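Long-range contacts in glycosylation Associate Protein 2 (PDB 6OYC), which probably serves the accessory Sec system, taking part in glycosylation and secretion of a serine-rich adhesin as one member of a complex of Gap proteins: residues V291-V299 and Y506-R516; T378-I389 and S442-F453. One frame throughout, in Å; residues are numbered along the deposited sequence.

Interaction 1 (V291-V299 and Y506-R516)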
loop_
_atom_site.group_PDB
_atom_site.type_symbol
_atom_site.label_atom_id
_atom_site.label_comp_id
_atom_site.label_asym_id
_atom_site.label_seq_id
_atom_site.Cartn_x
_atom_site.Cartn_y
_atom_site.Cartn_z
ATOM N N VAL B 291 -17.414 2.101 3.065
ATOM C CA VAL B 291 -18.319 1.402 3.981
ATOM C C VAL B 291 -19.728 1.999 3.919
ATOM O O VAL B 291 -20.380 1.924 2.871
ATOM C CB VAL B 291 -17.732 1.387 5.404
ATOM C CG1 VAL B 291 -18.480 0.369 6.323
ATOM C CG2 VAL B 291 -16.248 1.019 5.318
ATOM N N ASP B 292 -20.233 2.567 5.020
ATOM C CA ASP B 292 -21.609 3.072 5.040
ATOM C C ASP B 292 -21.707 4.547 4.677
ATOM O O ASP B 292 -22.796 5.118 4.757
ATOM C CB ASP B 292 -22.280 2.832 6.407
ATOM C CG ASP B 292 -21.506 3.441 7.578
ATOM O OD1 ASP B 292 -20.811 4.471 7.404
ATOM O OD2 ASP B 292 -21.601 2.879 8.690
ATOM N N PHE B 293 -20.598 5.173 4.288
ATOM C CA PHE B 293 -20.571 6.546 3.791
ATOM C C PHE B 293 -21.008 7.551 4.852
ATOM O O PHE B 293 -21.390 8.683 4.528
ATOM C CB PHE B 293 -21.437 6.710 2.539
ATOM C CG PHE B 293 -20.915 5.994 1.312
ATOM C CD1 PHE B 293 -21.075 4.619 1.166
ATOM C CD2 PHE B 293 -20.325 6.708 0.273
ATOM C CE1 PHE B 293 -20.639 3.962 0.015
ATOM C CE2 PHE B 293 -19.885 6.056 -0.884
ATOM C CZ PHE B 293 -20.046 4.680 -1.012
ATOM N N LYS B 294 -20.934 7.152 6.089
ATOM C CA LYS B 294 -21.266 8.011 7.179
ATOM C C LYS B 294 -20.014 8.309 7.974
ATOM O O LYS B 294 -19.148 7.513 8.062
ATOM C CB LYS B 294 -22.333 7.356 8.024
ATOM C CG LYS B 294 -23.535 6.991 7.204
ATOM C CD LYS B 294 -24.726 6.683 8.054
ATOM C CE LYS B 294 -25.597 5.646 7.413
ATOM N NZ LYS B 294 -25.586 4.423 8.249
ATOM N N PRO B 295 -19.949 9.478 8.576
ATOM C CA PRO B 295 -18.797 9.921 9.352
ATOM C C PRO B 295 -18.495 9.096 10.552
ATOM O O PRO B 295 -19.356 8.511 11.110
ATOM C CB PRO B 295 -19.212 11.288 9.805
ATOM C CG PRO B 295 -20.166 11.742 8.786
ATOM C CD PRO B 295 -20.941 10.535 8.435
ATOM N N PRO B 296 -17.245 9.052 10.935
ATOM C CA PRO B 296 -16.199 9.794 10.262
ATOM C C PRO B 296 -15.323 8.922 9.385
ATOM O O PRO B 296 -15.495 7.736 9.374
ATOM C CB PRO B 296 -15.384 10.258 11.426
ATOM C CG PRO B 296 -15.430 9.121 12.332
ATOM C CD PRO B 296 -16.731 8.436 12.147
ATOM N N LEU B 297 -14.401 9.527 8.654
ATOM C CA LEU B 297 -13.445 8.772 7.859
ATOM C C LEU B 297 -12.221 8.541 8.752
ATOM O O LEU B 297 -11.652 9.467 9.268
ATOM C CB LEU B 297 -13.084 9.482 6.575
ATOM C CG LEU B 297 -11.814 9.095 5.844
ATOM C CD1 LEU B 297 -11.878 7.672 5.393
ATOM C CD2 LEU B 297 -11.537 9.982 4.679
ATOM N N THR B 298 -11.828 7.297 8.906
ATOM C CA THR B 298 -10.725 6.950 9.798
ATOM C C THR B 298 -9.501 6.485 9.009
ATOM O O THR B 298 -9.565 5.485 8.285
ATOM C CB THR B 298 -11.166 5.866 10.770
ATOM O OG1 THR B 298 -11.623 4.732 10.018
ATOM C CG2 THR B 298 -12.290 6.391 11.655
ATOM N N VAL B 299 -8.375 7.167 9.200
ATOM C CA VAL B 299 -7.143 6.908 8.456
ATOM C C VAL B 299 -6.128 6.253 9.384
ATOM O O VAL B 299 -5.827 6.782 10.463
ATOM C CB VAL B 299 -6.576 8.208 7.856
ATOM C CG1 VAL B 299 -5.263 7.953 7.118
ATOM C CG2 VAL B 299 -7.599 8.871 6.941
ATOM N N TYR B 506 -10.622 4.332 19.972
ATOM C CA TYR B 506 -11.416 4.480 18.758
ATOM C C TYR B 506 -12.903 4.267 19.034
ATOM O O TYR B 506 -13.741 5.084 18.632
ATOM C CB TYR B 506 -10.923 3.501 17.686
ATOM C CG TYR B 506 -10.187 4.145 16.529
ATOM C CD1 TYR B 506 -10.863 4.914 15.593
ATOM C CD2 TYR B 506 -8.815 3.972 16.366
ATOM C CE1 TYR B 506 -10.193 5.504 14.526
ATOM C CE2 TYR B 506 -8.131 4.562 15.298
ATOM C CZ TYR B 506 -8.827 5.320 14.380
ATOM O OH TYR B 506 -8.175 5.912 13.316
ATOM N N ARG B 507 -13.254 3.159 19.700
ATOM C CA ARG B 507 -14.663 2.804 19.850
ATOM C C ARG B 507 -15.392 3.803 20.738
ATOM O O ARG B 507 -16.530 4.193 20.442
ATOM C CB ARG B 507 -14.803 1.384 20.405
ATOM C CG ARG B 507 -15.112 0.321 19.349
ATOM C CD ARG B 507 -16.364 0.670 18.522
ATOM N NE ARG B 507 -16.809 -0.460 17.704
ATOM C CZ ARG B 507 -17.756 -0.395 16.774
ATOM N NH1 ARG B 507 -18.372 0.753 16.529
ATOM N NH2 ARG B 507 -18.085 -1.482 16.088
ATOM N N ARG B 508 -14.745 4.244 21.820
ATOM C CA ARG B 508 -15.354 5.240 22.693
ATOM C C ARG B 508 -15.491 6.590 22.004
ATOM O O ARG B 508 -16.375 7.374 22.362
ATOM C CB ARG B 508 -14.539 5.383 23.980
ATOM C CG ARG B 508 -13.565 6.553 23.963
ATOM C CD ARG B 508 -13.128 6.957 25.361
ATOM N NE ARG B 508 -12.687 8.351 25.412
ATOM C CZ ARG B 508 -13.346 9.318 26.046
ATOM N NH1 ARG B 508 -14.476 9.040 26.690
ATOM N NH2 ARG B 508 -12.878 10.561 26.038
ATOM N N MET B 509 -14.660 6.874 21.011
ATOM C CA MET B 509 -14.790 8.151 20.327
ATOM C C MET B 509 -15.818 8.109 19.200
ATOM O O MET B 509 -16.522 9.098 18.972
ATOM C CB MET B 509 -13.437 8.587 19.786
ATOM C CG MET B 509 -13.453 10.009 19.296
ATOM S SD MET B 509 -12.301 10.163 17.950
ATOM C CE MET B 509 -13.358 9.537 16.648
ATOM N N LEU B 510 -15.904 6.988 18.475
ATOM C CA LEU B 510 -16.983 6.831 17.506
ATOM C C LEU B 510 -18.347 6.985 18.178
ATOM O O LEU B 510 -19.284 7.515 17.570
ATOM C CB LEU B 510 -16.867 5.471 16.806
ATOM C CG LEU B 510 -15.624 5.173 15.950
ATOM C CD1 LEU B 510 -15.661 3.747 15.471
ATOM C CD2 LEU B 510 -15.496 6.113 14.765
ATOM N N SER B 511 -18.465 6.564 19.438
ATOM C CA SER B 511 -19.727 6.716 20.154
ATOM C C SER B 511 -19.962 8.162 20.569
ATOM O O SER B 511 -21.028 8.729 20.305
ATOM C CB SER B 511 -19.753 5.812 21.378
ATOM O OG SER B 511 -21.057 5.782 21.920
ATOM N N ASN B 512 -18.963 8.777 21.208
ATOM C CA ASN B 512 -19.141 10.105 21.784
ATOM C C ASN B 512 -19.406 11.160 20.719
ATOM O O ASN B 512 -20.237 12.054 20.917
ATOM C CB ASN B 512 -17.903 10.491 22.597
ATOM C CG ASN B 512 -17.776 9.709 23.883
ATOM O OD1 ASN B 512 -18.717 9.047 24.323
ATOM N ND2 ASN B 512 -16.606 9.778 24.494
ATOM N N ASP B 513 -18.693 11.098 19.591
ATOM C CA ASP B 513 -18.650 12.221 18.663
ATOM C C ASP B 513 -19.363 11.971 17.344
ATOM O O ASP B 513 -19.527 12.918 16.569
ATOM C CB ASP B 513 -17.194 12.627 18.365
ATOM C CG ASP B 513 -16.352 12.825 19.631
ATOM O OD1 ASP B 513 -16.914 12.794 20.740
ATOM O OD2 ASP B 513 -15.118 13.004 19.516
ATOM N N PHE B 514 -19.791 10.737 17.058
ATOM C CA PHE B 514 -20.422 10.454 15.774
ATOM C C PHE B 514 -21.621 9.524 15.910
ATOM O O PHE B 514 -22.203 9.127 14.889
ATOM C CB PHE B 514 -19.377 9.884 14.789
ATOM C CG PHE B 514 -18.237 10.837 14.525
ATOM C CD1 PHE B 514 -18.363 11.839 13.576
ATOM C CD2 PHE B 514 -17.073 10.772 15.271
ATOM C CE1 PHE B 514 -17.339 12.735 13.355
ATOM C CE2 PHE B 514 -16.044 11.670 15.058
ATOM C CZ PHE B 514 -16.171 12.647 14.106
ATOM N N GLY B 515 -22.018 9.184 17.132
ATOM C CA GLY B 515 -23.231 8.434 17.349
ATOM C C GLY B 515 -23.107 6.959 17.098
ATOM O O GLY B 515 -24.126 6.260 17.057
ATOM N N ARG B 516 -21.898 6.457 16.944
ATOM C CA ARG B 516 -21.699 5.074 16.546
ATOM C C ARG B 516 -21.728 4.208 17.800
ATOM O O ARG B 516 -20.800 4.234 18.615
ATOM C CB ARG B 516 -20.410 4.947 15.740
ATOM C CG ARG B 516 -20.547 5.620 14.364
ATOM C CD ARG B 516 -19.221 5.745 13.618
ATOM N NE ARG B 516 -19.404 6.089 12.202
ATOM C CZ ARG B 516 -19.761 5.216 11.260
ATOM N NH1 ARG B 516 -19.987 3.947 11.580
ATOM N NH2 ARG B 516 -19.899 5.612 10.000
#
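In the alpha/beta-hydrolase-like domain, the last helix, 495-514, packs beside the loop leading into strand 297-301, and Arg516, just beyond the helix, reaches back to Asp292, Lys294 and Pro295. Gly515, with positive phi, turns the chain out of the helix. The arginine then runs extended from CG to NE, which carries the guanidinium to three acceptors at its edge. Arg516 NE donates to Pro295 O at 2.7 Å (162°), within 6° of the guanidinium plane. Arg516 NH2 bonds Lys294 O at 2.8 Å, coming from above that carbonyl's plane. Arg516 NH2 also forms a salt bridge with Asp292 OD1 at 3.0 Å on the syn lone pair, and OD1 accepts from Lys294 N at 3.0 Å, an Asx turn that fixes the carboxylate. Beside this polar group, Pro296, preceded by a cis peptide, lays CB over one face of Phe514, 3.7 Å from the ring centroid, a CH-pi contact. Pro296 CD meets Leu510 CD2 at 3.7 Å. Further along, Thr298 CG2 touches Tyr506 CE1 at the ring edge, also 3.7 Å, while Tyr506 OH bonds Ser368. Helix 506-514 and strand 297-299 run 154° apart, nearly antiparallel, consistent with the helix-on-strand packing of an alpha/beta-hydrolase fold.

Interaction 2 (T378-I389 and S442-F453); sequences TYHGAKLNPHAI and SIEEGDFSNTTF
Strands 388-392 and 452-458 pair in parallel, Ala388 opposite Thr452 and Ile389 opposite Phe453, through Thr452 N to His387 O at 3.1 Å and Ile389 N to Thr452 O at 3.0 Å. Ahead of the strands the backbones also join, Asp447 N donating to Ala382 O. Asn385 carries much of the loop contact: with CG anti to the backbone N (chi1 -160°), its amide reaches the turn 448-451. There Asn385 OD1 accepts Asn450 N in the carbonyl plane at 2.6 Å, and Asn385 ND2 donates to Ser449 OG at 2.7 Å, almost straight (168°) and in the amide plane. Both ends of the amide are thus engaged, which fixes its rotation. Asp447 OD1 takes Ser449 N in an Asx turn, bracing the loop that Asn385 grips. Thr451 OG1 donates to Pro386 O, again in the carbonyl plane. Each segment runs from the end of a helix into a neighbouring strand, as in the successive helix-to-strand connections of an alpha/beta-hydrolase fold. At the helix ends, Ser442 OG donates to Tyr379 O at 2.9 Å; Ser442 OG in turn accepts from Lys383 NZ at 2.6 Å. Ser442 CB sits over one face of the Tyr379 ring, whose hydroxyl bonds Glu344. Deeper in, Phe448 presents its edge to Ile389 CD1, with CE2 3.6 Å away, while its CZ packs on Ala382 CB. The Ile389 and Phe453 side chains run alongside each other in a common direction, and Ile389 CD1 reaches Phe453 CE2 at 3.5 Å.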
loop_
_atom_site.group_PDB
_atom_site.type_symbol
_atom_site.label_atom_id
_atom_site.label_comp_id
_atom_site.label_asym_id
_atom_site.label_seq_id
_atom_site.Cartn_x
_atom_site.Cartn_y
_atom_site.Cartn_z
ATOM N N THR B 378 0.609 12.625 12.535
ATOM C CA THR B 378 0.753 13.967 13.099
ATOM C C THR B 378 1.372 14.950 12.104
ATOM O O THR B 378 0.892 16.082 11.971
ATOM C CB THR B 378 1.586 13.902 14.385
ATOM O OG1 THR B 378 1.055 12.889 15.256
ATOM C CG2 THR B 378 1.554 15.229 15.103
ATOM N N TYR B 379 2.428 14.542 11.389
ATOM C CA TYR B 379 3.088 15.453 10.452
ATOM C C TYR B 379 2.132 15.918 9.362
ATOM O O TYR B 379 2.117 17.104 9.003
ATOM C CB TYR B 379 4.320 14.775 9.834
ATOM C CG TYR B 379 5.107 15.611 8.834
ATOM C CD1 TYR B 379 4.767 15.619 7.486
ATOM C CD2 TYR B 379 6.197 16.380 9.235
ATOM C CE1 TYR B 379 5.483 16.382 6.566
ATOM C CE2 TYR B 379 6.923 17.140 8.317
ATOM C CZ TYR B 379 6.561 17.132 6.986
ATOM O OH TYR B 379 7.272 17.869 6.055
ATOM N N HIS B 380 1.337 14.998 8.811
ATOM C CA HIS B 380 0.405 15.393 7.760
ATOM C C HIS B 380 -0.890 15.956 8.346
ATOM O O HIS B 380 -1.568 16.752 7.684
ATOM C CB HIS B 380 0.136 14.204 6.823
ATOM C CG HIS B 380 1.347 13.764 6.049
ATOM N ND1 HIS B 380 1.862 14.490 4.994
ATOM C CD2 HIS B 380 2.163 12.690 6.196
ATOM C CE1 HIS B 380 2.934 13.879 4.518
ATOM N NE2 HIS B 380 3.141 12.786 5.230
ATOM N N GLY B 381 -1.236 15.561 9.580
ATOM C CA GLY B 381 -2.372 16.162 10.268
ATOM C C GLY B 381 -2.298 17.676 10.311
ATOM O O GLY B 381 -3.306 18.362 10.126
ATOM N N ALA B 382 -1.091 18.211 10.511
ATOM C CA ALA B 382 -0.859 19.653 10.452
ATOM C C ALA B 382 -1.440 20.304 9.199
ATOM O O ALA B 382 -1.829 21.476 9.235
ATOM C CB ALA B 382 0.648 19.924 10.542
ATOM N N LYS B 383 -1.506 19.582 8.088
ATOM C CA LYS B 383 -2.069 20.138 6.867
ATOM C C LYS B 383 -3.537 19.807 6.694
ATOM O O LYS B 383 -4.159 20.283 5.734
ATOM C CB LYS B 383 -1.300 19.640 5.645
ATOM C CG LYS B 383 -0.050 20.434 5.347
ATOM C CD LYS B 383 1.078 19.973 6.253
ATOM C CE LYS B 383 2.432 20.008 5.565
ATOM N NZ LYS B 383 3.415 19.228 6.385
ATOM N N LEU B 384 -4.106 19.004 7.589
ATOM C CA LEU B 384 -5.450 18.502 7.394
ATOM C C LEU B 384 -6.445 18.963 8.450
ATOM O O LEU B 384 -7.657 18.832 8.220
ATOM C CB LEU B 384 -5.435 16.966 7.342
ATOM C CG LEU B 384 -4.772 16.386 6.091
ATOM C CD1 LEU B 384 -4.363 14.940 6.310
ATOM C CD2 LEU B 384 -5.713 16.502 4.931
ATOM N N ASN B 385 -5.980 19.503 9.581
ATOM C CA ASN B 385 -6.818 19.965 10.685
ATOM C C ASN B 385 -7.903 18.925 11.013
ATOM O O ASN B 385 -9.093 19.230 10.924
ATOM C CB ASN B 385 -7.439 21.323 10.373
ATOM C CG ASN B 385 -7.901 22.061 11.621
ATOM O OD1 ASN B 385 -8.091 21.472 12.683
ATOM N ND2 ASN B 385 -8.084 23.367 11.491
ATOM N N PRO B 386 -7.515 17.702 11.356
ATOM C CA PRO B 386 -8.517 16.653 11.567
ATOM C C PRO B 386 -9.271 16.850 12.874
ATOM O O PRO B 386 -8.874 17.600 13.770
ATOM C CB PRO B 386 -7.681 15.373 11.600
ATOM C CG PRO B 386 -6.371 15.823 12.171
ATOM C CD PRO B 386 -6.149 17.206 11.603
ATOM N N HIS B 387 -10.381 16.125 12.981
ATOM C CA HIS B 387 -11.124 16.099 14.230
ATOM C C HIS B 387 -10.298 15.490 15.356
ATOM O O HIS B 387 -10.302 15.993 16.485
ATOM C CB HIS B 387 -12.410 15.309 14.050
ATOM C CG HIS B 387 -13.215 15.209 15.301
ATOM N ND1 HIS B 387 -13.880 16.289 15.840
ATOM C CD2 HIS B 387 -13.442 14.169 16.138
ATOM C CE1 HIS B 387 -14.498 15.913 16.946
ATOM N NE2 HIS B 387 -14.247 14.632 17.150
ATOM N N ALA B 388 -9.593 14.401 15.074
ATOM C CA ALA B 388 -8.890 13.673 16.114
ATOM C C ALA B 388 -7.661 12.982 15.533
ATOM O O ALA B 388 -7.635 12.589 14.364
ATOM C CB ALA B 388 -9.809 12.646 16.777
ATOM N N ILE B 389 -6.650 12.832 16.381
ATOM C CA ILE B 389 -5.428 12.113 16.072
ATOM C C ILE B 389 -5.209 11.134 17.213
ATOM O O ILE B 389 -4.917 11.549 18.339
ATOM C CB ILE B 389 -4.236 13.060 15.911
ATOM C CG1 ILE B 389 -4.397 13.866 14.626
ATOM C CG2 ILE B 389 -2.921 12.293 15.936
ATOM C CD1 ILE B 389 -3.338 14.910 14.448
ATOM N N SER B 442 6.342 21.703 10.325
ATOM C CA SER B 442 5.001 21.361 9.866
ATOM C C SER B 442 3.974 21.628 10.960
ATOM O O SER B 442 2.886 22.150 10.698
ATOM C CB SER B 442 4.969 19.891 9.435
ATOM O OG SER B 442 3.688 19.507 8.980
ATOM N N ILE B 443 4.314 21.268 12.196
ATOM C CA ILE B 443 3.429 21.497 13.333
ATOM C C ILE B 443 3.184 22.991 13.524
ATOM O O ILE B 443 2.045 23.463 13.440
ATOM C CB ILE B 443 4.020 20.861 14.603
ATOM C CG1 ILE B 443 4.131 19.341 14.430
ATOM C CG2 ILE B 443 3.191 21.231 15.813
ATOM C CD1 ILE B 443 2.906 18.701 13.827
ATOM N N GLU B 444 4.254 23.750 13.787
ATOM C CA GLU B 444 4.189 25.204 13.852
ATOM C C GLU B 444 3.319 25.784 12.749
ATOM O O GLU B 444 2.311 26.442 13.018
ATOM C CB GLU B 444 5.590 25.805 13.742
ATOM C CG GLU B 444 6.495 25.571 14.913
ATOM C CD GLU B 444 7.882 26.156 14.708
ATOM O OE1 GLU B 444 8.882 25.409 14.848
ATOM O OE2 GLU B 444 7.972 27.368 14.408
ATOM N N GLU B 445 3.698 25.549 11.496
ATOM C CA GLU B 445 2.988 26.163 10.382
ATOM C C GLU B 445 1.618 25.550 10.137
ATOM O O GLU B 445 0.907 26.008 9.230
ATOM C CB GLU B 445 3.826 26.061 9.115
ATOM C CG GLU B 445 5.177 26.720 9.226
ATOM C CD GLU B 445 5.873 26.799 7.888
ATOM O OE1 GLU B 445 6.335 25.750 7.393
ATOM O OE2 GLU B 445 5.938 27.910 7.321
ATOM N N GLY B 446 1.220 24.554 10.914
ATOM C CA GLY B 446 -0.002 23.818 10.666
ATOM C C GLY B 446 -1.216 24.409 11.350
ATOM O O GLY B 446 -1.231 25.568 11.771
ATOM N N ASP B 447 -2.254 23.582 11.463
ATOM C CA ASP B 447 -3.517 24.018 12.048
ATOM C C ASP B 447 -4.205 22.814 12.667
ATOM O O ASP B 447 -4.742 21.975 11.940
ATOM C CB ASP B 447 -4.417 24.669 11.004
ATOM C CG ASP B 447 -5.694 25.243 11.614
ATOM O OD1 ASP B 447 -5.997 24.962 12.799
ATOM O OD2 ASP B 447 -6.403 25.977 10.900
ATOM N N PHE B 448 -4.236 22.768 13.997
ATOM C CA PHE B 448 -4.930 21.733 14.751
ATOM C C PHE B 448 -6.136 22.293 15.502
ATOM O O PHE B 448 -6.464 21.846 16.608
ATOM C CB PHE B 448 -3.968 21.040 15.712
ATOM C CG PHE B 448 -2.862 20.304 15.016
ATOM C CD1 PHE B 448 -1.735 20.982 14.569
ATOM C CD2 PHE B 448 -2.965 18.945 14.772
ATOM C CE1 PHE B 448 -0.710 20.308 13.913
ATOM C CE2 PHE B 448 -1.952 18.259 14.117
ATOM C CZ PHE B 448 -0.819 18.938 13.690
ATOM N N SER B 449 -6.828 23.261 14.891
ATOM C CA SER B 449 -7.960 23.895 15.565
ATOM C C SER B 449 -9.076 22.895 15.847
ATOM O O SER B 449 -9.672 22.909 16.932
ATOM C CB SER B 449 -8.476 25.070 14.736
ATOM O OG SER B 449 -9.180 24.640 13.587
ATOM N N ASN B 450 -9.361 22.007 14.895
ATOM C CA ASN B 450 -10.400 21.000 15.068
ATOM C C ASN B 450 -9.974 19.839 15.953
ATOM O O ASN B 450 -10.821 18.994 16.268
ATOM C CB ASN B 450 -10.825 20.434 13.709
ATOM C CG ASN B 450 -11.681 21.392 12.915
ATOM O OD1 ASN B 450 -12.298 22.298 13.476
ATOM N ND2 ASN B 450 -11.744 21.184 11.601
ATOM N N THR B 451 -8.707 19.775 16.373
ATOM C CA THR B 451 -8.074 18.507 16.730
ATOM C C THR B 451 -8.015 18.258 18.233
ATOM O O THR B 451 -7.638 19.140 19.010
ATOM C CB THR B 451 -6.645 18.433 16.172
ATOM O OG1 THR B 451 -6.599 18.947 14.835
ATOM C CG2 THR B 451 -6.171 16.999 16.172
ATOM N N THR B 452 -8.340 17.024 18.623
ATOM C CA THR B 452 -8.027 16.462 19.933
ATOM C C THR B 452 -7.031 15.311 19.767
ATOM O O THR B 452 -7.129 14.541 18.810
ATOM C CB THR B 452 -9.298 15.941 20.616
ATOM O OG1 THR B 452 -10.325 16.943 20.569
ATOM C CG2 THR B 452 -9.022 15.536 22.061
ATOM N N PHE B 453 -6.080 15.171 20.697
ATOM C CA PHE B 453 -5.068 14.117 20.623
ATOM C C PHE B 453 -5.319 13.055 21.687
ATOM O O PHE B 453 -5.346 13.362 22.882
ATOM C CB PHE B 453 -3.653 14.676 20.791
ATOM C CG PHE B 453 -3.186 15.510 19.637
ATOM C CD1 PHE B 453 -3.519 16.851 19.559
ATOM C CD2 PHE B 453 -2.404 14.959 18.634
ATOM C CE1 PHE B 453 -3.084 17.632 18.497
ATOM C CE2 PHE B 453 -1.967 15.735 17.568
ATOM C CZ PHE B 453 -2.305 17.069 17.499
#

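In the fold
Both interactions reach the mixed sheet, where strand 365-370 separates strand 297-301 of interaction 1 from strand 388-392 of interaction 2. Their centres lie about 18 Å apart, yet the contacts meet: Asp513 OD2 lies 3.0 Å from His387 NE2, a probable hydrogen bond, while His387 ND1 bonds Asp363, and Phe514 CZ lies 3.7 Å from His387 CD2. Met509 also packs on Ala388. Interaction 1 is partly buried and joins the end of the helix to the loop and first residues of strand 297-301, chiefly through one arginine and proline-aromatic packing. Interaction 2, more buried and about twice as extensive (825 against 397 Å²), combines strand pairing, side-chain-to-backbone bonds and apolar packing of Ile389 on Phe448 and Phe453.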